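PDB 2F2L: peptidoglycan recognition protein-LC isoform LCx from Drosophila melanogaster, which binds a disaccharide-tetrapeptide fragment of peptidoglycan with meso-diaminopimelate and so probably senses bacteria through an amidase-like domain. Local coordinates for residues E36-R41 / S45-V50; G86-T89 / G95-G98. All blocks are in the same frame, centred on the assembly; numbering follows the deposited sequence.

Contact 1: E36-R41 / S45-V50; sequences EGCESR and SARVNV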
loop_
_atom_site.group_PDB
_atom_site.type_symbol
_atom_site.label_atom_id
_atom_site.label_comp_id
_atom_site.label_asym_id
_atom_site.label_seq_id
_atom_site.Cartn_x
_atom_site.Cartn_y
_atom_site.Cartn_z
ATOM N N GLU B 36 -2.476 -7.258 -0.359
ATOM C CA GLU B 36 -2.576 -8.697 -0.129
ATOM C C GLU B 36 -3.802 -9.241 -0.894
ATOM O O GLU B 36 -4.759 -8.526 -1.105
ATOM C CB GLU B 36 -2.626 -9.018 1.380
ATOM C CG GLU B 36 -2.522 -10.512 1.674
ATOM C CD GLU B 36 -2.472 -10.873 3.170
ATOM O OE1 GLU B 36 -2.269 -9.977 4.037
ATOM O OE2 GLU B 36 -2.649 -12.078 3.471
ATOM N N GLY B 37 -3.727 -10.482 -1.348
ATOM C CA GLY B 37 -4.869 -11.179 -1.947
ATOM C C GLY B 37 -5.802 -11.725 -0.895
ATOM O O GLY B 37 -5.696 -11.371 0.282
ATOM N N CYS B 38 -6.706 -12.624 -1.318
ATOM C CA CYS B 38 -7.820 -13.028 -0.500
ATOM C C CYS B 38 -8.497 -14.262 -1.117
ATOM O O CYS B 38 -8.420 -14.467 -2.330
ATOM C CB CYS B 38 -8.788 -11.846 -0.372
ATOM S SG CYS B 38 -9.458 -11.227 -1.952
ATOM N N GLU B 39 -9.130 -15.089 -0.288
ATOM C CA GLU B 39 -9.644 -16.387 -0.747
ATOM C C GLU B 39 -11.080 -16.667 -0.333
ATOM O O GLU B 39 -11.552 -17.793 -0.479
ATOM C CB GLU B 39 -8.763 -17.533 -0.211
ATOM C CG GLU B 39 -7.275 -17.244 -0.146
ATOM C CD GLU B 39 -6.670 -16.976 -1.502
ATOM O OE1 GLU B 39 -7.363 -17.239 -2.515
ATOM O OE2 GLU B 39 -5.506 -16.508 -1.553
ATOM N N SER B 40 -11.766 -15.656 0.193
ATOM C CA SER B 40 -13.121 -15.830 0.698
ATOM C C SER B 40 -13.885 -14.518 0.618
ATOM O O SER B 40 -13.283 -13.458 0.574
ATOM C CB SER B 40 -13.073 -16.293 2.157
ATOM O OG SER B 40 -12.517 -15.290 2.997
ATOM N N ARG B 41 -15.216 -14.589 0.644
ATOM C CA ARG B 41 -16.037 -13.369 0.563
ATOM C C ARG B 41 -15.701 -12.364 1.694
ATOM O O ARG B 41 -15.557 -11.159 1.462
ATOM C CB ARG B 41 -17.522 -13.735 0.568
ATOM C CG ARG B 41 -18.408 -12.533 0.412
ATOM C CD ARG B 41 -19.857 -12.872 0.209
ATOM N NE ARG B 41 -20.633 -11.646 0.335
ATOM C CZ ARG B 41 -21.896 -11.467 -0.056
ATOM N NH1 ARG B 41 -22.596 -12.440 -0.616
ATOM N NH2 ARG B 41 -22.456 -10.274 0.116
ATOM N N SER B 45 -13.935 -8.864 0.761
ATOM C CA SER B 45 -14.750 -7.694 1.066
ATOM C C SER B 45 -13.942 -6.724 1.915
ATOM O O SER B 45 -13.988 -5.516 1.701
ATOM C CB SER B 45 -16.032 -8.094 1.796
ATOM O OG SER B 45 -16.876 -8.906 0.983
ATOM N N ALA B 46 -13.170 -7.270 2.852
ATOM C CA ALA B 46 -12.291 -6.473 3.685
ATOM C C ALA B 46 -11.278 -5.726 2.835
ATOM O O ALA B 46 -11.086 -4.536 3.018
ATOM C CB ALA B 46 -11.572 -7.359 4.717
ATOM N N ARG B 47 -10.662 -6.425 1.881
ATOM C CA ARG B 47 -9.650 -5.831 0.990
ATOM C C ARG B 47 -10.195 -4.715 0.140
ATOM O O ARG B 47 -9.493 -3.743 -0.120
ATOM C CB ARG B 47 -9.019 -6.885 0.054
ATOM C CG ARG B 47 -8.358 -8.039 0.769
ATOM C CD ARG B 47 -6.971 -7.732 1.249
ATOM N NE ARG B 47 -6.340 -8.952 1.721
ATOM C CZ ARG B 47 -6.354 -9.388 2.976
ATOM N NH1 ARG B 47 -6.932 -8.686 3.931
ATOM N NH2 ARG B 47 -5.764 -10.537 3.282
ATOM N N VAL B 48 -11.437 -4.866 -0.318
ATOM C CA VAL B 48 -12.039 -3.898 -1.226
ATOM C C VAL B 48 -12.479 -2.644 -0.472
ATOM O O VAL B 48 -12.384 -1.537 -1.001
ATOM C CB VAL B 48 -13.231 -4.498 -1.999
ATOM C CG1 VAL B 48 -13.878 -3.441 -2.879
ATOM C CG2 VAL B 48 -12.773 -5.696 -2.847
ATOM N N ASN B 49 -12.962 -2.828 0.753
ATOM C CA ASN B 49 -13.223 -1.684 1.631
ATOM C C ASN B 49 -11.989 -0.808 1.873
ATOM O O ASN B 49 -12.083 0.413 1.825
ATOM C CB ASN B 49 -13.843 -2.145 2.954
ATOM C CG ASN B 49 -15.339 -2.399 2.820
ATOM O OD1 ASN B 49 -15.813 -3.535 2.928
ATOM N ND2 ASN B 49 -16.083 -1.341 2.541
ATOM N N VAL B 50 -10.846 -1.432 2.138
ATOM C CA VAL B 50 -9.605 -0.690 2.347
ATOM C C VAL B 50 -9.215 0.048 1.070
ATOM O O VAL B 50 -8.834 1.208 1.126
ATOM C CB VAL B 50 -8.450 -1.596 2.844
ATOM C CG1 VAL B 50 -7.168 -0.800 2.986
ATOM C CG2 VAL B 50 -8.805 -2.211 4.198
HETATM O O HOH W 1 -19.452 -9.101 1.701
#

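Contact 2: G86-T89 / G95-G98; sequences GAHT and GSIG. With MLD (glcnac(beta1-4)-murnac(1,6-anhydro)-L-ala-gamma-D-glu-meso-a2pm-D-ala), chain G.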
loop_
_atom_site.group_PDB
_atom_site.type_symbol
_atom_site.label_atom_id
_atom_site.label_comp_id
_atom_site.label_asym_id
_atom_site.label_seq_id
_atom_site.Cartn_x
_atom_site.Cartn_y
_atom_site.Cartn_z
ATOM N N GLY B 86 -14.154 5.690 -14.649
ATOM C CA GLY B 86 -13.340 5.397 -13.481
ATOM C C GLY B 86 -12.196 6.365 -13.194
ATOM O O GLY B 86 -12.069 7.417 -13.806
ATOM N N ALA B 87 -11.387 5.986 -12.208
ATOM C CA ALA B 87 -10.186 6.698 -11.831
ATOM C C ALA B 87 -9.114 5.630 -11.594
ATOM O O ALA B 87 -8.719 5.345 -10.467
ATOM C CB ALA B 87 -10.438 7.533 -10.580
ATOM N N HIS B 88 -8.692 4.993 -12.675
ATOM C CA HIS B 88 -7.760 3.855 -12.592
ATOM C C HIS B 88 -6.556 3.986 -13.519
ATOM O O HIS B 88 -5.513 3.410 -13.243
ATOM C CB HIS B 88 -8.505 2.529 -12.855
ATOM C CG HIS B 88 -9.319 2.534 -14.109
ATOM N ND1 HIS B 88 -8.761 2.384 -15.362
ATOM C CD2 HIS B 88 -10.652 2.691 -14.306
ATOM C CE1 HIS B 88 -9.715 2.476 -16.276
ATOM N NE2 HIS B 88 -10.872 2.663 -15.659
ATOM N N THR B 89 -6.701 4.736 -14.618
ATOM C CA THR B 89 -5.660 4.863 -15.616
ATOM C C THR B 89 -5.714 6.287 -16.195
ATOM O O THR B 89 -6.589 6.615 -17.013
ATOM C CB THR B 89 -5.858 3.816 -16.736
ATOM O OG1 THR B 89 -6.157 2.531 -16.161
ATOM C CG2 THR B 89 -4.603 3.720 -17.595
ATOM N N GLY B 95 -13.823 6.016 -21.789
ATOM C CA GLY B 95 -13.796 5.039 -22.885
ATOM C C GLY B 95 -13.078 3.742 -22.558
ATOM O O GLY B 95 -12.748 2.955 -23.451
ATOM N N SER B 96 -12.854 3.492 -21.277
ATOM C CA SER B 96 -12.302 2.221 -20.866
ATOM C C SER B 96 -12.999 1.655 -19.636
ATOM O O SER B 96 -13.704 2.371 -18.902
ATOM C CB SER B 96 -10.805 2.376 -20.633
ATOM O OG SER B 96 -10.527 3.115 -19.462
ATOM N N ILE B 97 -12.832 0.350 -19.455
ATOM C CA ILE B 97 -13.257 -0.369 -18.255
ATOM C C ILE B 97 -11.982 -0.831 -17.533
ATOM O O ILE B 97 -11.136 -1.513 -18.124
ATOM C CB ILE B 97 -14.141 -1.585 -18.624
ATOM C CG1 ILE B 97 -15.516 -1.117 -19.106
ATOM C CG2 ILE B 97 -14.296 -2.538 -17.469
ATOM C CD1 ILE B 97 -16.351 -0.397 -18.049
ATOM N N GLY B 98 -11.835 -0.408 -16.278
ATOM C CA GLY B 98 -10.711 -0.803 -15.436
ATOM C C GLY B 98 -11.094 -1.919 -14.475
ATOM O O GLY B 98 -11.974 -1.763 -13.640
HETATM C CAA MLD G . 3.455 -3.234 -7.499
HETATM C CAB MLD G . 2.877 -2.044 -8.249
HETATM O OAC MLD G . 2.009 -2.203 -9.098
HETATM N N2 MLD G . 3.385 -0.866 -7.899
HETATM C C2 MLD G . 3.008 0.403 -8.511
HETATM C C3 MLD G . 4.305 1.093 -8.941
HETATM O O3 MLD G . 5.058 0.308 -9.886
HETATM C C4 MLD G . 4.030 2.505 -9.448
HETATM O O4 MLD G . 5.287 3.130 -9.638
HETATM C C5 MLD G . 3.239 3.282 -8.390
HETATM C C6 MLD G . 2.773 4.690 -8.801
HETATM O O6 MLD G . 2.256 5.361 -7.615
HETATM O O5 MLD G . 2.031 2.565 -8.147
HETATM C C1 MLD G . 2.265 1.282 -7.521
HETATM O O1 MLD G . 1.022 0.691 -7.243
HETATM C CA4 MLD G . 0.347 1.346 -6.143
HETATM C CA5 MLD G . 0.900 1.065 -4.746
HETATM O OA5 MLD G . -0.062 0.431 -3.836
HETATM C CA6 MLD G . 0.967 2.443 -4.184
HETATM O OA6 MLD G . -0.354 2.701 -3.752
HETATM C CA1 MLD G . -1.085 1.440 -3.793
HETATM C CA2 MLD G . -1.906 1.410 -5.092
HETATM N NAD MLD G . -3.099 0.557 -4.905
HETATM C CAE MLD G . -4.330 0.988 -5.119
HETATM C CAF MLD G . -5.409 -0.042 -4.853
HETATM O OAG MLD G . -4.610 2.119 -5.517
HETATM C CA3 MLD G . -1.086 0.850 -6.253
HETATM O OAH MLD G . -1.617 1.273 -7.557
HETATM C CAI MLD G . -2.431 0.276 -8.221
HETATM C CAJ MLD G . -1.623 -0.626 -9.125
HETATM C CAL MLD G . -3.500 0.988 -9.076
HETATM O OAM MLD G . -4.232 0.283 -9.762
HETATM N N MLD G . -3.596 2.317 -9.022
HETATM C CA MLD G . -4.596 3.098 -9.760
HETATM C CB MLD G . -5.816 3.192 -8.838
HETATM C C MLD G . -4.013 4.508 -9.963
HETATM O O MLD G . -3.573 5.140 -8.999
HETATM N NAN MLD G . -4.007 4.930 -11.225
HETATM C CAO MLD G . -3.503 6.235 -11.682
HETATM C CAP MLD G . -2.556 6.076 -12.915
HETATM O OBA MLD G . -2.402 7.089 -13.604
HETATM O OAQ MLD G . -2.036 4.965 -13.180
HETATM C CBB MLD G . -4.675 7.062 -12.199
HETATM C CBC MLD G . -5.661 7.515 -11.135
HETATM C CBD MLD G . -6.728 8.406 -11.796
HETATM O OBE MLD G . -7.001 8.304 -12.993
HETATM N NBF MLD G . -7.310 9.272 -10.995
HETATM C CBG MLD G . -8.350 10.195 -11.467
HETATM C CBH MLD G . -7.732 11.231 -12.428
HETATM O OBI MLD G . -6.664 11.781 -12.167
HETATM N NBJ MLD G . -8.417 11.437 -13.551
HETATM C CBK MLD G . -8.016 12.404 -14.597
HETATM C CBL MLD G . -9.179 13.377 -14.821
HETATM C CBM MLD G . -7.672 11.752 -15.954
HETATM O OBO MLD G . -8.186 10.637 -16.230
HETATM O OBN MLD G . -6.905 12.410 -16.701
HETATM C CBP MLD G . -9.007 10.857 -10.244
HETATM C CBQ MLD G . -10.345 11.529 -10.602
HETATM C CBR MLD G . -11.055 12.046 -9.348
HETATM C CBS MLD G . -12.564 12.213 -9.538
HETATM C CBT MLD G . -13.229 10.830 -9.581
HETATM O OBV MLD G . -13.313 10.219 -8.503
HETATM O OBU MLD G . -13.643 10.419 -10.684
HETATM N NBW MLD G . -12.830 12.938 -10.786
HETATM O O HOH W 2 -13.251 3.840 -16.695
#

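Contact 1: E36-R41 / S45-V50
The guanidinium of R47 meets the loop at its edge, where the carbonyl oxygens of E36 and G37 lie near its plane; C38 CB approaches it obliquely. At the other end of the contact, the R41 guanidinium has water 1 in plane at its edge. R47 NE gives its main bond to G37 O, at 2.9 Å and a bent 144°, arriving above the carbonyl plane. A weaker branch runs from R47 NE to E36 O at 3.3 Å, and R47 NH2 adds another weak bond to G37 O at 3.1 Å. The bend at chi2 (-82°) turns the guanidinium edge toward the carbonyls of E36 and G37, while R47 CG packs on C38 CB at 4.0 Å. E36, extended beyond CG, brings its carboxylate to R47 NH2 in a long salt bridge (E36 OE2 to R47 NH2, 3.5 Å), the carboxylate and guanidinium planes 41° apart.

In the first turn of the helix, R41 O accepts twice, from S45 N at 2.9 Å and from S45 OG at 2.7 Å, the donors reaching it from opposite faces of its plane. Water 1 donates to S45 OG and accepts from R41 NE, while R41 NH2 goes on to E8 O. S40 OG, at the N-cap, hydrogen-bonds V43 N, and C38 is tied to C44 by a disulfide.

One arginine thus gathers two loop carbonyls and a carboxylate. With the disulfide beside it, the loop entering helix 41-58 is fastened covalently and by polar bonds, and the exposed carboxylate probably adds only modestly to that hold.

Contact 2: G86-T89 / G95-G98
H88 in the loop and G98 in strand 97-101 bring their backbones together, CA to CA at 6.2 Å. With CG between the backbone N and the carbonyl carbon (chi1 51°), the H88 imidazole points at the strand and lies flat against it: G98 CA sits over the centre of one face, 3.5 Å from the ring centroid, a CH-pi contact made possible by the bare glycine. At the ring edge, in plane, are S96 OG, 3.3 Å from H88 CE1, and T89 OG1, which shares a 2.7 Å hydrogen bond with H88 ND1. Water 2 joins H88 NE2 to S96 O and G86 N, so both ring nitrogens are engaged and the ring's rotation is fixed. S96 OG itself bonds the backbone oxygens of Y92 and N93.

The same histidine's backbone serves the ligand: H88 O accepts from MLD NAN, the amide between L-Ala and D-Glu, at 2.9 Å and a nearly straight 165°. A87 CB touches MLD CBG, the diaminopimelate alpha carbon, at 3.5 Å.

N93 OD1 accepts from the backbone amides of both H88 and T89. Strand 97-101 runs between its parallel neighbours 25-32 and 68-70, with backbone hydrogen bonds linking I97 to R27 and V29, and G98 to N67 and F68.

Overall arrangement
Contact 1 closes before contact 2 opens along the chain, and both lie within the amidase-like domain, on opposite sides of the chain's centre. Their centres are about 21 Å apart and their nearest atoms about 11 Å, without touching. The central sheet connects them: strand 25-32 leads into the loop of contact 1 and on to helix 41-58, and it also pairs with strand 97-101, whose I97 and G98 belong to contact 2. Contact 1 is a surface feature, about 9 Å from the ligand at the R47 side chain, whereas contact 2 is buried and its segment 86-89 lines the ligand pocket. H55, farther along helix 41-58, also bonds the ligand, linking the helix of contact 1 to that pocket.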